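Local structure of heavy metal cation tricomponent efflux pump ZneA(CzcA-like) (Cupriavidus metallidurans, 4K0J) at residues I134-R147 / L311-R323. The protein probably exports zinc ions in exchange for protons, as the inner-membrane component of a heavy-metal efflux system of the RND family. Sequence-based numbering, arbitrary orientation.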
loop_
_atom_site.group_PDB
_atom_site.type_symbol
_atom_site.label_atom_id
_atom_site.label_comp_id
_atom_site.label_asym_id
_atom_site.label_seq_id
_atom_site.Cartn_x
_atom_site.Cartn_y
_atom_site.Cartn_z
ATOM N N ILE C 134 -22.051 10.207 2.038
ATOM C CA ILE C 134 -22.414 11.004 3.203
ATOM C C ILE C 134 -21.281 11.947 3.604
ATOM O O ILE C 134 -21.180 12.352 4.762
ATOM C CB ILE C 134 -22.758 10.121 4.411
ATOM C CG1 ILE C 134 -21.528 9.348 4.884
ATOM C CG2 ILE C 134 -23.887 9.168 4.069
ATOM C CD1 ILE C 134 -21.658 8.833 6.292
ATOM N N GLY C 135 -20.433 12.299 2.643
ATOM C CA GLY C 135 -19.311 13.174 2.911
ATOM C C GLY C 135 -19.649 14.645 2.774
ATOM O O GLY C 135 -18.846 15.504 3.125
ATOM N N GLU C 136 -20.844 14.937 2.273
ATOM C CA GLU C 136 -21.250 16.312 1.995
ATOM C C GLU C 136 -21.703 17.024 3.272
ATOM O O GLU C 136 -22.900 17.169 3.530
ATOM C CB GLU C 136 -22.360 16.304 0.947
ATOM C CG GLU C 136 -21.969 15.584 -0.337
ATOM C CD GLU C 136 -23.163 15.080 -1.118
ATOM O OE1 GLU C 136 -24.164 14.669 -0.487
ATOM O OE2 GLU C 136 -23.098 15.090 -2.365
ATOM N N ILE C 137 -20.737 17.493 4.056
ATOM C CA ILE C 137 -21.001 17.825 5.451
ATOM C C ILE C 137 -21.359 19.279 5.734
ATOM O O ILE C 137 -21.820 19.602 6.828
ATOM C CB ILE C 137 -19.822 17.419 6.351
ATOM C CG1 ILE C 137 -18.523 18.047 5.845
ATOM C CG2 ILE C 137 -19.687 15.902 6.408
ATOM C CD1 ILE C 137 -17.320 17.699 6.705
ATOM N N TYR C 138 -21.160 20.157 4.760
ATOM C CA TYR C 138 -21.394 21.578 4.991
ATOM C C TYR C 138 -21.839 22.295 3.724
ATOM O O TYR C 138 -21.015 22.741 2.927
ATOM C CB TYR C 138 -20.132 22.221 5.556
ATOM C CG TYR C 138 -20.266 23.680 5.936
ATOM C CD1 TYR C 138 -19.824 24.682 5.084
ATOM C CD2 TYR C 138 -20.810 24.053 7.156
ATOM C CE1 TYR C 138 -19.932 26.018 5.430
ATOM C CE2 TYR C 138 -20.917 25.384 7.513
ATOM C CZ TYR C 138 -20.478 26.363 6.646
ATOM O OH TYR C 138 -20.585 27.690 7.000
ATOM N N ARG C 139 -23.151 22.397 3.544
ATOM C CA ARG C 139 -23.723 23.095 2.396
ATOM C C ARG C 139 -23.924 24.564 2.720
ATOM O O ARG C 139 -24.377 24.903 3.810
ATOM C CB ARG C 139 -25.046 22.451 1.990
ATOM C CG ARG C 139 -24.872 21.089 1.351
ATOM C CD ARG C 139 -26.195 20.412 1.084
ATOM N NE ARG C 139 -26.005 19.160 0.361
ATOM C CZ ARG C 139 -25.987 19.063 -0.964
ATOM N NH1 ARG C 139 -26.155 20.149 -1.708
ATOM N NH2 ARG C 139 -25.804 17.879 -1.545
ATOM N N TYR C 140 -23.570 25.439 1.785
ATOM C CA TYR C 140 -23.625 26.872 2.047
ATOM C C TYR C 140 -23.919 27.659 0.784
ATOM O O TYR C 140 -23.884 27.123 -0.320
ATOM C CB TYR C 140 -22.307 27.368 2.652
ATOM C CG TYR C 140 -21.193 27.480 1.639
ATOM C CD1 TYR C 140 -20.936 28.677 0.982
ATOM C CD2 TYR C 140 -20.413 26.386 1.324
ATOM C CE1 TYR C 140 -19.930 28.785 0.048
ATOM C CE2 TYR C 140 -19.398 26.483 0.392
ATOM C CZ TYR C 140 -19.164 27.683 -0.245
ATOM O OH TYR C 140 -18.157 27.773 -1.178
ATOM N N THR C 141 -24.176 28.948 0.968
ATOM C CA THR C 141 -24.437 29.855 -0.136
ATOM C C THR C 141 -23.817 31.203 0.192
ATOM O O THR C 141 -23.800 31.623 1.355
ATOM C CB THR C 141 -25.953 30.000 -0.391
ATOM O OG1 THR C 141 -26.479 28.740 -0.823
ATOM C CG2 THR C 141 -26.233 31.029 -1.459
ATOM N N LEU C 142 -23.264 31.850 -0.829
ATOM C CA LEU C 142 -22.790 33.218 -0.713
ATOM C C LEU C 142 -23.978 34.180 -0.740
ATOM O O LEU C 142 -24.624 34.337 -1.778
ATOM C CB LEU C 142 -21.841 33.552 -1.872
ATOM C CG LEU C 142 -20.334 33.287 -1.751
ATOM C CD1 LEU C 142 -19.768 33.952 -0.508
ATOM C CD2 LEU C 142 -20.027 31.804 -1.752
ATOM N N VAL C 143 -24.275 34.823 0.389
ATOM C CA VAL C 143 -25.314 35.852 0.385
ATOM C C VAL C 143 -24.758 37.270 0.349
ATOM O O VAL C 143 -23.655 37.546 0.837
ATOM C CB VAL C 143 -26.289 35.746 1.574
ATOM C CG1 VAL C 143 -27.033 34.429 1.535
ATOM C CG2 VAL C 143 -25.555 35.942 2.884
ATOM N N SER C 144 -25.554 38.153 -0.245
ATOM C CA SER C 144 -25.257 39.570 -0.336
ATOM C C SER C 144 -26.537 40.289 -0.736
ATOM O O SER C 144 -27.481 39.663 -1.222
ATOM C CB SER C 144 -24.174 39.828 -1.379
ATOM O OG SER C 144 -23.907 41.215 -1.488
ATOM N N LYS C 145 -26.574 41.599 -0.531
ATOM C CA LYS C 145 -27.734 42.391 -0.921
ATOM C C LYS C 145 -27.373 43.299 -2.087
ATOM O O LYS C 145 -28.236 43.669 -2.889
ATOM C CB LYS C 145 -28.243 43.215 0.267
ATOM C CG LYS C 145 -28.801 42.365 1.406
ATOM C CD LYS C 145 -29.428 43.210 2.505
ATOM C CE LYS C 145 -30.126 42.329 3.538
ATOM N NZ LYS C 145 -30.785 43.116 4.618
ATOM N N THR C 146 -26.084 43.630 -2.175
ATOM C CA THR C 146 -25.580 44.612 -3.128
ATOM C C THR C 146 -24.747 44.001 -4.250
ATOM O O THR C 146 -24.556 44.625 -5.293
ATOM C CB THR C 146 -24.707 45.662 -2.423
ATOM O OG1 THR C 146 -23.453 45.075 -2.057
ATOM C CG2 THR C 146 -25.402 46.184 -1.180
ATOM N N ARG C 147 -24.243 42.789 -4.038
ATOM C CA ARG C 147 -23.322 42.186 -4.995
ATOM C C ARG C 147 -24.019 41.324 -6.042
ATOM O O ARG C 147 -25.032 40.680 -5.757
ATOM C CB ARG C 147 -22.259 41.374 -4.273
ATOM C CG ARG C 147 -20.916 41.429 -4.960
ATOM C CD ARG C 147 -19.775 41.416 -3.960
ATOM N NE ARG C 147 -19.891 42.488 -2.975
ATOM C CZ ARG C 147 -19.396 43.709 -3.144
ATOM N NH1 ARG C 147 -18.752 44.011 -4.263
ATOM N NH2 ARG C 147 -19.543 44.625 -2.194
ATOM N N LEU C 311 -13.469 37.979 2.821
ATOM C CA LEU C 311 -14.549 38.427 1.946
ATOM C C LEU C 311 -14.873 39.913 2.097
ATOM O O LEU C 311 -14.663 40.490 3.163
ATOM C CB LEU C 311 -15.814 37.602 2.194
ATOM C CG LEU C 311 -15.753 36.118 1.828
ATOM C CD1 LEU C 311 -17.124 35.478 1.973
ATOM C CD2 LEU C 311 -15.210 35.925 0.420
ATOM N N PRO C 312 -15.370 40.540 1.016
ATOM C CA PRO C 312 -15.900 41.898 1.118
ATOM C C PRO C 312 -17.058 41.905 2.092
ATOM O O PRO C 312 -17.696 40.870 2.298
ATOM C CB PRO C 312 -16.422 42.173 -0.294
ATOM C CG PRO C 312 -15.601 41.314 -1.169
ATOM C CD PRO C 312 -15.363 40.060 -0.377
ATOM N N LYS C 313 -17.324 43.054 2.695
ATOM C CA LYS C 313 -18.439 43.168 3.618
ATOM C C LYS C 313 -19.756 43.026 2.852
ATOM O O LYS C 313 -19.806 43.247 1.637
ATOM C CB LYS C 313 -18.359 44.488 4.386
ATOM C CG LYS C 313 -17.638 44.388 5.732
ATOM C CD LYS C 313 -16.329 43.600 5.654
ATOM C CE LYS C 313 -15.231 44.380 4.943
ATOM N NZ LYS C 313 -13.945 43.621 4.866
ATOM N N ASP C 314 -20.812 42.647 3.568
ATOM C CA ASP C 314 -22.087 42.261 2.957
ATOM C C ASP C 314 -21.884 41.202 1.886
ATOM O O ASP C 314 -22.517 41.221 0.836
ATOM C CB ASP C 314 -22.863 43.457 2.400
ATOM C CG ASP C 314 -24.313 43.112 2.087
ATOM O OD1 ASP C 314 -25.111 42.974 3.041
ATOM O OD2 ASP C 314 -24.649 42.967 0.892
ATOM N N VAL C 315 -20.952 40.301 2.161
ATOM C CA VAL C 315 -20.834 39.050 1.441
ATOM C C VAL C 315 -20.510 38.034 2.514
ATOM O O VAL C 315 -19.413 38.028 3.076
ATOM C CB VAL C 315 -19.736 39.083 0.361
ATOM C CG1 VAL C 315 -19.320 37.672 -0.027
ATOM C CG2 VAL C 315 -20.216 39.847 -0.855
ATOM N N LYS C 316 -21.492 37.205 2.834
ATOM C CA LYS C 316 -21.329 36.255 3.918
ATOM C C LYS C 316 -21.586 34.840 3.429
ATOM O O LYS C 316 -22.585 34.578 2.755
ATOM C CB LYS C 316 -22.267 36.604 5.078
ATOM C CG LYS C 316 -21.978 37.948 5.738
ATOM C CD LYS C 316 -20.597 37.962 6.385
ATOM C CE LYS C 316 -20.301 39.284 7.082
ATOM N NZ LYS C 316 -20.119 40.412 6.125
ATOM N N VAL C 317 -20.669 33.932 3.745
ATOM C CA VAL C 317 -20.898 32.520 3.483
ATOM C C VAL C 317 -21.799 31.995 4.582
ATOM O O VAL C 317 -21.434 32.006 5.759
ATOM C CB VAL C 317 -19.584 31.706 3.415
ATOM C CG1 VAL C 317 -18.563 32.250 4.385
ATOM C CG2 VAL C 317 -19.852 30.250 3.714
ATOM N N VAL C 318 -22.996 31.569 4.207
ATOM C CA VAL C 318 -23.946 31.096 5.204
ATOM C C VAL C 318 -24.402 29.692 4.871
ATOM O O VAL C 318 -24.825 29.421 3.751
ATOM C CB VAL C 318 -25.155 32.029 5.325
ATOM C CG1 VAL C 318 -25.489 32.604 3.988
ATOM C CG2 VAL C 318 -26.352 31.280 5.901
ATOM N N PRO C 319 -24.294 28.783 5.847
ATOM C CA PRO C 319 -24.665 27.380 5.653
ATOM C C PRO C 319 -26.170 27.143 5.760
ATOM O O PRO C 319 -26.874 27.924 6.393
ATOM C CB PRO C 319 -23.945 26.676 6.803
ATOM C CG PRO C 319 -23.838 27.713 7.873
ATOM C CD PRO C 319 -23.677 29.026 7.165
ATOM N N TYR C 320 -26.649 26.071 5.139
ATOM C CA TYR C 320 -28.036 25.658 5.295
ATOM C C TYR C 320 -28.107 24.195 5.714
ATOM O O TYR C 320 -29.095 23.752 6.300
ATOM C CB TYR C 320 -28.877 25.947 4.037
ATOM C CG TYR C 320 -28.498 25.193 2.783
ATOM C CD1 TYR C 320 -28.903 23.880 2.587
ATOM C CD2 TYR C 320 -27.775 25.812 1.769
ATOM C CE1 TYR C 320 -28.574 23.191 1.430
ATOM C CE2 TYR C 320 -27.442 25.132 0.607
ATOM C CZ TYR C 320 -27.847 23.821 0.444
ATOM O OH TYR C 320 -27.523 23.135 -0.702
ATOM N N ILE C 321 -27.050 23.452 5.409
ATOM C CA ILE C 321 -26.843 22.147 6.024
ATOM C C ILE C 321 -25.462 22.126 6.666
ATOM O O ILE C 321 -24.475 22.532 6.058
ATOM C CB ILE C 321 -27.005 20.969 5.031
ATOM C CG1 ILE C 321 -28.418 20.961 4.440
ATOM C CG2 ILE C 321 -26.743 19.643 5.732
ATOM C CD1 ILE C 321 -28.738 19.744 3.575
ATOM N N ASP C 322 -25.407 21.661 7.907
ATOM C CA ASP C 322 -24.171 21.647 8.667
ATOM C C ASP C 322 -24.165 20.423 9.575
ATOM O O ASP C 322 -24.859 20.397 10.593
ATOM C CB ASP C 322 -24.082 22.925 9.501
ATOM C CG ASP C 322 -22.707 23.155 10.077
ATOM O OD1 ASP C 322 -22.070 22.182 10.529
ATOM O OD2 ASP C 322 -22.265 24.321 10.078
ATOM N N ARG C 323 -23.371 19.420 9.208
ATOM C CA ARG C 323 -23.341 18.136 9.914
ATOM C C ARG C 323 -23.190 18.285 11.433
ATOM O O ARG C 323 -23.656 17.436 12.212
ATOM C CB ARG C 323 -22.224 17.260 9.345
ATOM C CG ARG C 323 -22.084 15.915 10.020
ATOM C CD ARG C 323 -23.089 14.915 9.508
ATOM N NE ARG C 323 -22.708 14.413 8.196
ATOM C CZ ARG C 323 -23.291 14.776 7.062
ATOM N NH1 ARG C 323 -22.869 14.271 5.909
ATOM N NH2 ARG C 323 -24.298 15.641 7.082
#
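Arg139 faces two consecutive residues, Tyr320 and Ile321, a classic beta bulge where strand 135-143 runs antiparallel to strands 316-319 and 321-322. Its carbonyl O takes a bond from Tyr320 N at 2.9 Å and a weak one from Ile321 N, while Arg139 N gives to Ile321 O. The walk along Arg139 begins at CB, which sits over one face of the Tyr320 ring, a CH-pi contact 3.8 Å from the centroid. With chi1 at 65°, Tyr320 CG lies between its own backbone N and carbonyl carbon, which swings the ring back over the Arg139 side chain. Arg139 CG passes near the ring's hydroxyl end; CD touches both Tyr320 OH and Ile321 CD1, the latter at 3.6 Å. From there the extended chain takes NH1 to Tyr320 OH, a weak 3.4 Å bond roughly in the guanidinium plane, and NH2 to a long salt bridge with Glu136. Gln281 of the adjoining strand 280-287 also bonds Tyr320 OH.

Beyond the bulge, paired backbone bonds join Thr141 to Val318 and Val143 to Lys316. At the far end Asp314 OD2 receives Lys145 N at 2.8 Å, on its syn side. Toward the other end, Ile137 O accepts Arg323 N in a nearly straight bond (171°), and Arg323 NH1 reaches Ile134 O, 2.8 Å away, with Ile137 CG2 over the guanidinium face.

Helix 292-310 leads into these two short strands and helix 323-353 follows them; mainly backbone bonds join this link to strand 135-143, while the Arg139 side chain combines apolar packing with weak or long polar ties, including a weak bond from NH1 to Gln593.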